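Long-range contact in ADP compounds hydrolase NudE (Escherichia coli, PDB 1VHZ), which hydrolyses ADP-ribose to AMP and ribose 5-phosphate with magnesium, and also acts on NADH, Ap3A and Ap2A: residues P56-Y68 against L147-L160. Numbering follows the deposited sequence.
Sequences PIVDDHLILIREY and LPQVRWPLAHMMDL
Leu62 and Trp152 form a hydrogen-bonded pair between two antiparallel strands of a mixed sheet: Leu62 N donates to Trp152 O (2.6 Å), and Trp152 N to Leu62 O. Leu64 and Val150 repeat the pattern. Arg66 N to Pro148 O and Leu154 N to Asp60 O (3.0 Å) close the two ends, the latter nearly straight at 176°.

On the face with His61, Pro153 lays its CA over one side of the imidazole, 4.0 Å from the ring centroid, a CH-pi contact. CD1 of Ile63 sits over one face of the Arg151 guanidinium. On the other face, CD2 of Leu64 presses on CB of Trp152. Leu62 CD1 meets CD2 of Leu154, and Leu62 CD2 lies 3.9 Å from CG of Met157. Chi1 of Trp152 (-159°) sets CG across from the backbone N, swinging the indole away from strand 61-69 and over the 3-10 segment. There CD2 of Leu160 covers the ring centre, and NE1 donates to His156 O (3.1 Å).

The type I' turn Val58-His61 places the His61 ring. Its ND1 donates to Asp59 O (2.8 Å), which lies in the ring plane and fixes the ring's rotation. Replacing His61 by an alanine would probably leave Asp59 O without this donor and take the aromatic face from Pro153 CA.

Strand 149-153 pairs with 61-69 at a sheet edge within this chain; Ile65 and Leu147 touch Glu101, a probable metal ligand. Backbone bonds set this partly buried pairing; the Leu62, Leu64, Val150 and Trp152 face is apolar, the other mixes His61, Arg151 and Gln149 with Ile63, Ile65 and Pro153.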
ATOM      1  N   PRO A  56      -0.504  15.030 -11.435  1.00 16.21           N
ATOM      2  CA  PRO A  56      -0.560  16.136 -12.362  1.00 19.58           C
ATOM      3  C   PRO A  56      -0.112  15.743 -13.761  1.00 18.75           C
ATOM      4  O   PRO A  56       0.871  15.022 -13.953  1.00 20.38           O
ATOM      5  CB  PRO A  56       0.377  17.183 -11.788  1.00 16.34           C
ATOM      6  CG  PRO A  56       0.944  16.611 -10.539  1.00 16.13           C
ATOM      7  CD  PRO A  56       0.729  15.124 -10.602  1.00 17.07           C
ATOM      8  N   ILE A  57      -0.892  16.160 -14.744  1.00 20.91           N
ATOM      9  CA  ILE A  57      -0.606  15.922 -16.155  1.00 22.73           C
ATOM     10  C   ILE A  57      -0.530  17.279 -16.863  1.00 27.78           C
ATOM     11  O   ILE A  57      -1.474  18.068 -16.693  1.00 28.27           O
ATOM     12  CB  ILE A  57      -1.723  15.101 -16.834  1.00 23.14           C
ATOM     13  CG1 ILE A  57      -1.872  13.745 -16.162  1.00 20.41           C
ATOM     14  CG2 ILE A  57      -1.453  14.971 -18.333  1.00 17.12           C
ATOM     15  CD1 ILE A  57      -3.011  12.877 -16.595  1.00 16.64           C
ATOM     16  N   VAL A  58       0.571  17.587 -17.515  1.00 27.90           N
ATOM     17  CA  VAL A  58       0.743  18.826 -18.263  1.00 25.49           C
ATOM     18  C   VAL A  58       1.509  18.521 -19.554  1.00 28.33           C
ATOM     19  O   VAL A  58       2.438  17.721 -19.550  1.00 24.79           O
ATOM     20  CB  VAL A  58       1.400  19.956 -17.482  1.00 27.82           C
ATOM     21  CG1 VAL A  58       2.610  19.486 -16.704  1.00 27.43           C
ATOM     22  CG2 VAL A  58       1.825  21.120 -18.405  1.00 21.86           C
ATOM     23  N   ASP A  59       1.025  19.014 -20.694  1.00 31.61           N
ATOM     24  CA  ASP A  59       1.675  18.787 -21.981  1.00 32.44           C
ATOM     25  C   ASP A  59       2.086  17.335 -22.182  1.00 31.67           C
ATOM     26  O   ASP A  59       3.255  16.997 -22.429  1.00 29.33           O
ATOM     27  CB  ASP A  59       2.910  19.692 -22.124  1.00 37.62           C
ATOM     28  CG  ASP A  59       2.579  21.170 -22.071  1.00 50.11           C
ATOM     29  OD1 ASP A  59       1.530  21.580 -22.614  1.00 48.72           O
ATOM     30  OD2 ASP A  59       3.378  21.941 -21.484  1.00 54.79           O
ATOM     31  N   ASP A  60       1.143  16.419 -22.048  1.00 27.78           N
ATOM     32  CA  ASP A  60       1.355  15.004 -22.216  1.00 27.96           C
ATOM     33  C   ASP A  60       2.425  14.368 -21.356  1.00 24.98           C
ATOM     34  O   ASP A  60       3.006  13.335 -21.711  1.00 21.55           O
ATOM     35  CB  ASP A  60       1.608  14.707 -23.715  1.00 36.36           C
ATOM     36  CG  ASP A  60       0.235  14.645 -24.394  1.00 47.46           C
ATOM     37  OD1 ASP A  60      -0.221  15.719 -24.834  1.00 55.49           O
ATOM     38  OD2 ASP A  60      -0.353  13.545 -24.418  1.00 47.53           O
ATOM     39  N   HIS A  61       2.723  14.944 -20.199  1.00 19.61           N
ATOM     40  CA  HIS A  61       3.688  14.404 -19.282  1.00 21.18           C
ATOM     41  C   HIS A  61       3.063  14.354 -17.870  1.00 22.20           C
ATOM     42  O   HIS A  61       2.177  15.111 -17.515  1.00 19.51           O
ATOM     43  CB  HIS A  61       4.986  15.224 -19.172  1.00 17.05           C
ATOM     44  CG  HIS A  61       5.900  15.104 -20.357  1.00 29.89           C
ATOM     45  ND1 HIS A  61       5.566  15.594 -21.607  1.00 28.35           N
ATOM     46  CD2 HIS A  61       7.133  14.554 -20.493  1.00 21.37           C
ATOM     47  CE1 HIS A  61       6.543  15.332 -22.458  1.00 30.52           C
ATOM     48  NE2 HIS A  61       7.514  14.719 -21.800  1.00 29.49           N
ATOM     49  N   LEU A  62       3.521  13.374 -17.120  1.00 18.45           N
ATOM     50  CA  LEU A  62       3.164  13.242 -15.715  1.00 19.27           C
ATOM     51  C   LEU A  62       4.178  14.153 -14.984  1.00 17.74           C
ATOM     52  O   LEU A  62       5.275  14.332 -15.539  1.00 18.89           O
ATOM     53  CB  LEU A  62       3.469  11.824 -15.254  1.00 20.22           C
ATOM     54  CG  LEU A  62       2.384  10.814 -14.999  1.00 24.72           C
ATOM     55  CD1 LEU A  62       1.065  11.148 -15.646  1.00 21.62           C
ATOM     56  CD2 LEU A  62       2.853   9.419 -15.395  1.00 17.02           C
ATOM     57  N   ILE A  63       3.834  14.709 -13.860  1.00 15.98           N
ATOM     58  CA  ILE A  63       4.778  15.495 -13.080  1.00 18.58           C
ATOM     59  C   ILE A  63       5.061  14.652 -11.810  1.00 17.10           C
ATOM     60  O   ILE A  63       4.136  14.479 -11.021  1.00 16.05           O
ATOM     61  CB  ILE A  63       4.316  16.870 -12.590  1.00 19.43           C
ATOM     62  CG1 ILE A  63       3.884  17.796 -13.724  1.00 30.69           C
ATOM     63  CG2 ILE A  63       5.466  17.509 -11.800  1.00 11.70           C
ATOM     64  CD1 ILE A  63       4.938  18.028 -14.782  1.00 43.05           C
ATOM     65  N   LEU A  64       6.259  14.122 -11.685  1.00 17.04           N
ATOM     66  CA  LEU A  64       6.602  13.303 -10.519  1.00 15.46           C
ATOM     67  C   LEU A  64       7.525  14.128  -9.625  1.00 12.36           C
ATOM     68  O   LEU A  64       8.067  15.112 -10.124  1.00 12.91           O
ATOM     69  CB  LEU A  64       7.421  12.082 -10.932  1.00 22.38           C
ATOM     70  CG  LEU A  64       6.831  10.996 -11.821  1.00 30.56           C
ATOM     71  CD1 LEU A  64       5.644  10.326 -11.160  1.00 31.71           C
ATOM     72  CD2 LEU A  64       6.450  11.507 -13.194  1.00 39.07           C
ATOM     73  N   ILE A  65       7.719  13.698  -8.381  1.00  9.15           N
ATOM     74  CA  ILE A  65       8.632  14.380  -7.496  1.00 11.39           C
ATOM     75  C   ILE A  65       9.583  13.377  -6.823  1.00 15.47           C
ATOM     76  O   ILE A  65       9.287  12.192  -6.751  1.00 13.18           O
ATOM     77  CB  ILE A  65       7.949  15.211  -6.398  1.00 20.58           C
ATOM     78  CG1 ILE A  65       6.912  14.349  -5.667  1.00 21.76           C
ATOM     79  CG2 ILE A  65       7.291  16.464  -6.968  1.00 11.63           C
ATOM     80  CD1 ILE A  65       6.564  14.841  -4.293  1.00 24.11           C
ATOM     81  N   ARG A  66      10.740  13.864  -6.384  1.00 14.17           N
ATOM     82  CA  ARG A  66      11.726  13.061  -5.676  1.00 13.04           C
ATOM     83  C   ARG A  66      11.638  13.511  -4.213  1.00 16.01           C
ATOM     84  O   ARG A  66      11.618  14.707  -3.940  1.00 16.38           O
ATOM     85  CB  ARG A  66      13.119  13.186  -6.268  1.00 14.94           C
ATOM     86  CG  ARG A  66      13.193  12.691  -7.711  1.00 17.00           C
ATOM     87  CD  ARG A  66      14.600  12.806  -8.295  1.00 22.73           C
ATOM     88  NE  ARG A  66      14.623  12.263  -9.653  1.00 20.70           N
ATOM     89  CZ  ARG A  66      14.613  10.995 -10.021  1.00 29.15           C
ATOM     90  NH1 ARG A  66      14.614  10.686 -11.326  1.00 27.08           N
ATOM     91  NH2 ARG A  66      14.602  10.002  -9.124  1.00 24.88           N
ATOM     92  N   GLU A  67      11.497  12.568  -3.290  1.00 15.98           N
ATOM     93  CA  GLU A  67      11.307  12.922  -1.885  1.00 15.73           C
ATOM     94  C   GLU A  67      11.974  11.929  -0.959  1.00 17.10           C
ATOM     95  O   GLU A  67      11.861  10.703  -1.116  1.00 12.40           O
ATOM     96  CB  GLU A  67       9.771  12.947  -1.629  1.00 10.88           C
ATOM     97  CG  GLU A  67       9.389  13.392  -0.233  1.00 20.61           C
ATOM     98  CD  GLU A  67       7.945  13.870  -0.131  1.00 24.97           C
ATOM     99  OE1 GLU A  67       7.644  14.727   0.729  1.00 17.59           O
ATOM    100  OE2 GLU A  67       7.095  13.404  -0.917  1.00 20.33           O
ATOM    101  N   TYR A  68      12.675  12.469   0.045  1.00 12.85           N
ATOM    102  CA  TYR A  68      13.375  11.602   0.971  1.00 17.17           C
ATOM    103  C   TYR A  68      12.397  10.800   1.830  1.00 17.49           C
ATOM    104  O   TYR A  68      11.370  11.300   2.264  1.00 19.85           O
ATOM    105  CB  TYR A  68      14.359  12.388   1.831  1.00 12.27           C
ATOM    106  CG  TYR A  68      15.160  11.543   2.792  1.00 15.26           C
ATOM    107  CD1 TYR A  68      14.803  11.476   4.136  1.00 16.37           C
ATOM    108  CD2 TYR A  68      16.250  10.793   2.367  1.00 16.08           C
ATOM    109  CE1 TYR A  68      15.521  10.706   5.021  1.00 15.15           C
ATOM    110  CE2 TYR A  68      16.990  10.033   3.252  1.00 19.42           C
ATOM    111  CZ  TYR A  68      16.621   9.997   4.580  1.00 19.53           C
ATOM    112  OH  TYR A  68      17.339   9.228   5.468  1.00 19.07           O
ATOM    113  N   LEU A 147      11.531  19.730  -3.487  1.00 17.41           N
ATOM    114  CA  LEU A 147      11.202  18.454  -4.114  1.00 19.81           C
ATOM    115  C   LEU A 147      11.457  18.530  -5.612  1.00 18.88           C
ATOM    116  O   LEU A 147      10.705  19.183  -6.342  1.00 18.62           O
ATOM    117  CB  LEU A 147       9.722  18.142  -3.828  1.00 18.56           C
ATOM    118  CG  LEU A 147       9.361  18.183  -2.337  1.00 25.41           C
ATOM    119  CD1 LEU A 147       7.859  18.220  -2.114  1.00 24.01           C
ATOM    120  CD2 LEU A 147       9.994  17.000  -1.608  1.00 14.56           C
ATOM    121  N   PRO A 148      12.540  17.943  -6.080  1.00 15.65           N
ATOM    122  CA  PRO A 148      12.871  17.987  -7.502  1.00 19.02           C
ATOM    123  C   PRO A 148      11.736  17.354  -8.298  1.00 20.11           C
ATOM    124  O   PRO A 148      11.172  16.351  -7.858  1.00 16.85           O
ATOM    125  CB  PRO A 148      14.174  17.220  -7.635  1.00 13.87           C
ATOM    126  CG  PRO A 148      14.726  17.114  -6.265  1.00 14.66           C
ATOM    127  CD  PRO A 148      13.536  17.176  -5.317  1.00 18.23           C
ATOM    128  N   GLN A 149      11.361  17.992  -9.392  1.00 20.79           N
ATOM    129  CA  GLN A 149      10.310  17.554 -10.276  1.00 22.87           C
ATOM    130  C   GLN A 149      10.857  16.756 -11.447  1.00 24.23           C
ATOM    131  O   GLN A 149      11.988  16.957 -11.897  1.00 23.77           O
ATOM    132  CB  GLN A 149       9.529  18.775 -10.823  1.00 18.56           C
ATOM    133  CG  GLN A 149       8.649  19.406  -9.768  1.00 22.89           C
ATOM    134  CD  GLN A 149       7.993  20.695 -10.181  1.00 19.92           C
ATOM    135  OE1 GLN A 149       7.485  20.804 -11.291  1.00 29.65           O
ATOM    136  NE2 GLN A 149       7.974  21.674  -9.271  1.00 19.99           N
ATOM    137  N   VAL A 150      10.096  15.750 -11.870  1.00 24.80           N
ATOM    138  CA  VAL A 150      10.479  14.917 -13.007  1.00 21.74           C
ATOM    139  C   VAL A 150       9.303  14.823 -13.990  1.00 21.36           C
ATOM    140  O   VAL A 150       8.200  14.399 -13.605  1.00 21.10           O
ATOM    141  CB  VAL A 150      10.908  13.502 -12.617  1.00 24.73           C
ATOM    142  CG1 VAL A 150      11.322  12.704 -13.868  1.00 16.81           C
ATOM    143  CG2 VAL A 150      12.061  13.497 -11.624  1.00 19.32           C
ATOM    144  N   ARG A 151       9.508  15.280 -15.210  1.00 16.94           N
ATOM    145  CA  ARG A 151       8.480  15.200 -16.246  1.00 21.26           C
ATOM    146  C   ARG A 151       8.603  13.830 -16.927  1.00 22.19           C
ATOM    147  O   ARG A 151       9.697  13.451 -17.344  1.00 23.54           O
ATOM    148  CB  ARG A 151       8.628  16.350 -17.249  1.00 21.93           C
ATOM    149  CG  ARG A 151       7.936  17.606 -16.710  1.00 38.87           C
ATOM    150  CD  ARG A 151       8.469  18.872 -17.366  1.00 50.98           C
ATOM    151  NE  ARG A 151       7.391  19.850 -17.524  1.00 64.46           N
ATOM    152  CZ  ARG A 151       6.750  20.466 -16.540  1.00 64.44           C
ATOM    153  NH1 ARG A 151       7.053  20.238 -15.267  1.00 70.22           N
ATOM    154  NH2 ARG A 151       5.782  21.321 -16.837  1.00 64.91           N
ATOM    155  N   TRP A 152       7.524  13.075 -16.939  1.00 18.65           N
ATOM    156  CA  TRP A 152       7.507  11.730 -17.493  1.00 20.43           C
ATOM    157  C   TRP A 152       6.392  11.592 -18.520  1.00 20.04           C
ATOM    158  O   TRP A 152       5.224  11.792 -18.190  1.00 17.91           O
ATOM    159  CB  TRP A 152       7.286  10.728 -16.345  1.00 13.25           C
ATOM    160  CG  TRP A 152       7.741   9.345 -16.702  1.00 15.31           C
ATOM    161  CD1 TRP A 152       7.101   8.435 -17.506  1.00 13.99           C
ATOM    162  CD2 TRP A 152       8.938   8.713 -16.233  1.00 12.61           C
ATOM    163  NE1 TRP A 152       7.834   7.273 -17.575  1.00 13.41           N
ATOM    164  CE2 TRP A 152       8.966   7.421 -16.793  1.00 18.38           C
ATOM    165  CE3 TRP A 152       9.979   9.120 -15.390  1.00 15.92           C
ATOM    166  CZ2 TRP A 152      10.017   6.534 -16.544  1.00 13.26           C
ATOM    167  CZ3 TRP A 152      11.031   8.243 -15.135  1.00 18.28           C
ATOM    168  CH2 TRP A 152      11.028   6.958 -15.731  1.00 17.90           C
ATOM    169  N   PRO A 153       6.760  11.254 -19.748  1.00 19.15           N
ATOM    170  CA  PRO A 153       5.806  11.157 -20.825  1.00 19.86           C
ATOM    171  C   PRO A 153       4.748  10.098 -20.591  1.00 19.62           C
ATOM    172  O   PRO A 153       5.066   8.958 -20.260  1.00 16.23           O
ATOM    173  CB  PRO A 153       6.628  10.867 -22.063  1.00 21.80           C
ATOM    174  CG  PRO A 153       8.041  10.772 -21.662  1.00 23.93           C
ATOM    175  CD  PRO A 153       8.150  11.010 -20.185  1.00 21.59           C
ATOM    176  N   LEU A 154       3.495  10.460 -20.869  1.00 18.56           N
ATOM    177  CA  LEU A 154       2.373   9.546 -20.721  1.00 19.02           C
ATOM    178  C   LEU A 154       2.549   8.315 -21.599  1.00 17.72           C
ATOM    179  O   LEU A 154       2.236   7.190 -21.201  1.00 15.20           O
ATOM    180  CB  LEU A 154       1.060  10.229 -21.175  1.00 20.73           C
ATOM    181  CG  LEU A 154       0.478  11.288 -20.242  1.00 20.42           C
ATOM    182  CD1 LEU A 154      -0.872  11.775 -20.776  1.00 18.90           C
ATOM    183  CD2 LEU A 154       0.326  10.747 -18.834  1.00 14.88           C
ATOM    184  N   ALA A 155       3.049   8.549 -22.810  1.00 11.31           N
ATOM    185  CA  ALA A 155       3.288   7.508 -23.791  1.00 17.21           C
ATOM    186  C   ALA A 155       4.236   6.436 -23.279  1.00 14.77           C
ATOM    187  O   ALA A 155       4.191   5.307 -23.776  1.00 21.10           O
ATOM    188  CB  ALA A 155       3.801   8.119 -25.109  1.00 11.99           C
ATOM    189  N   HIS A 156       5.058   6.718 -22.279  1.00 14.42           N
ATOM    190  CA  HIS A 156       5.970   5.747 -21.693  1.00 18.79           C
ATOM    191  C   HIS A 156       5.761   5.626 -20.189  1.00 19.37           C
ATOM    192  O   HIS A 156       6.642   5.173 -19.445  1.00 18.94           O
ATOM    193  CB  HIS A 156       7.440   6.148 -21.981  1.00 18.38           C
ATOM    194  CG  HIS A 156       7.681   6.118 -23.471  1.00 19.06           C
ATOM    195  ND1 HIS A 156       7.767   4.923 -24.156  1.00 18.31           N
ATOM    196  CD2 HIS A 156       7.754   7.109 -24.390  1.00 18.73           C
ATOM    197  CE1 HIS A 156       7.925   5.184 -25.441  1.00 20.81           C
ATOM    198  NE2 HIS A 156       7.927   6.497 -25.612  1.00 23.36           N
ATOM    199  N   MET A 157       4.564   5.944 -19.725  1.00 13.70           N
ATOM    200  CA  MET A 157       4.172   5.896 -18.331  1.00 16.21           C
ATOM    201  C   MET A 157       4.565   4.576 -17.633  1.00 13.85           C
ATOM    202  O   MET A 157       4.923   4.591 -16.470  1.00 13.17           O
ATOM    203  CB  MET A 157       2.657   5.867 -18.175  1.00 17.40           C
ATOM    204  CG  MET A 157       1.744   7.005 -18.265  1.00 28.70           C
ATOM    205  SD  MET A 157       0.037   6.370 -18.394  1.00 17.10           S
ATOM    206  CE  MET A 157      -0.422   6.513 -16.657  1.00 11.65           C
ATOM    207  N   MET A 158       4.221   3.454 -18.277  1.00 10.85           N
ATOM    208  CA  MET A 158       4.505   2.140 -17.746  1.00 15.55           C
ATOM    209  C   MET A 158       5.977   1.894 -17.538  1.00 15.68           C
ATOM    210  O   MET A 158       6.304   1.021 -16.714  1.00 17.00           O
ATOM    211  CB  MET A 158       3.822   1.025 -18.566  1.00 12.48           C
ATOM    212  CG  MET A 158       2.296   1.186 -18.646  1.00 18.41           C
ATOM    213  SD  MET A 158       1.519   1.925 -17.178  1.00 27.78           S
ATOM    214  CE  MET A 158       1.545   0.559 -16.045  1.00 27.59           C
ATOM    215  N   ASP A 159       6.910   2.647 -18.142  1.00 14.23           N
ATOM    216  CA  ASP A 159       8.332   2.415 -17.862  1.00 12.01           C
ATOM    217  C   ASP A 159       8.651   2.713 -16.395  1.00 16.25           C
ATOM    218  O   ASP A 159       9.698   2.266 -15.884  1.00 12.94           O
ATOM    219  CB  ASP A 159       9.245   3.262 -18.731  1.00 10.51           C
ATOM    220  CG  ASP A 159       9.102   3.098 -20.219  1.00 12.58           C
ATOM    221  OD1 ASP A 159       8.472   2.121 -20.666  1.00 16.87           O
ATOM    222  OD2 ASP A 159       9.610   3.966 -20.968  1.00 16.60           O
ATOM    223  N   LEU A 160       7.814   3.466 -15.672  1.00 12.08           N
ATOM    224  CA  LEU A 160       8.080   3.771 -14.269  1.00 14.18           C
ATOM    225  C   LEU A 160       8.213   2.521 -13.404  1.00 14.90           C
ATOM    226  O   LEU A 160       8.883   2.526 -12.364  1.00  8.95           O
ATOM    227  CB  LEU A 160       6.994   4.686 -13.687  1.00 14.26           C
ATOM    228  CG  LEU A 160       7.124   6.185 -14.039  1.00 17.19           C
ATOM    229  CD1 LEU A 160       5.803   6.892 -13.824  1.00 11.56           C
ATOM    230  CD2 LEU A 160       8.243   6.832 -13.222  1.00 10.00           C
TER
HETATM  231  O   HOH W   1       3.428  11.285 -23.904  1.00 26.37           O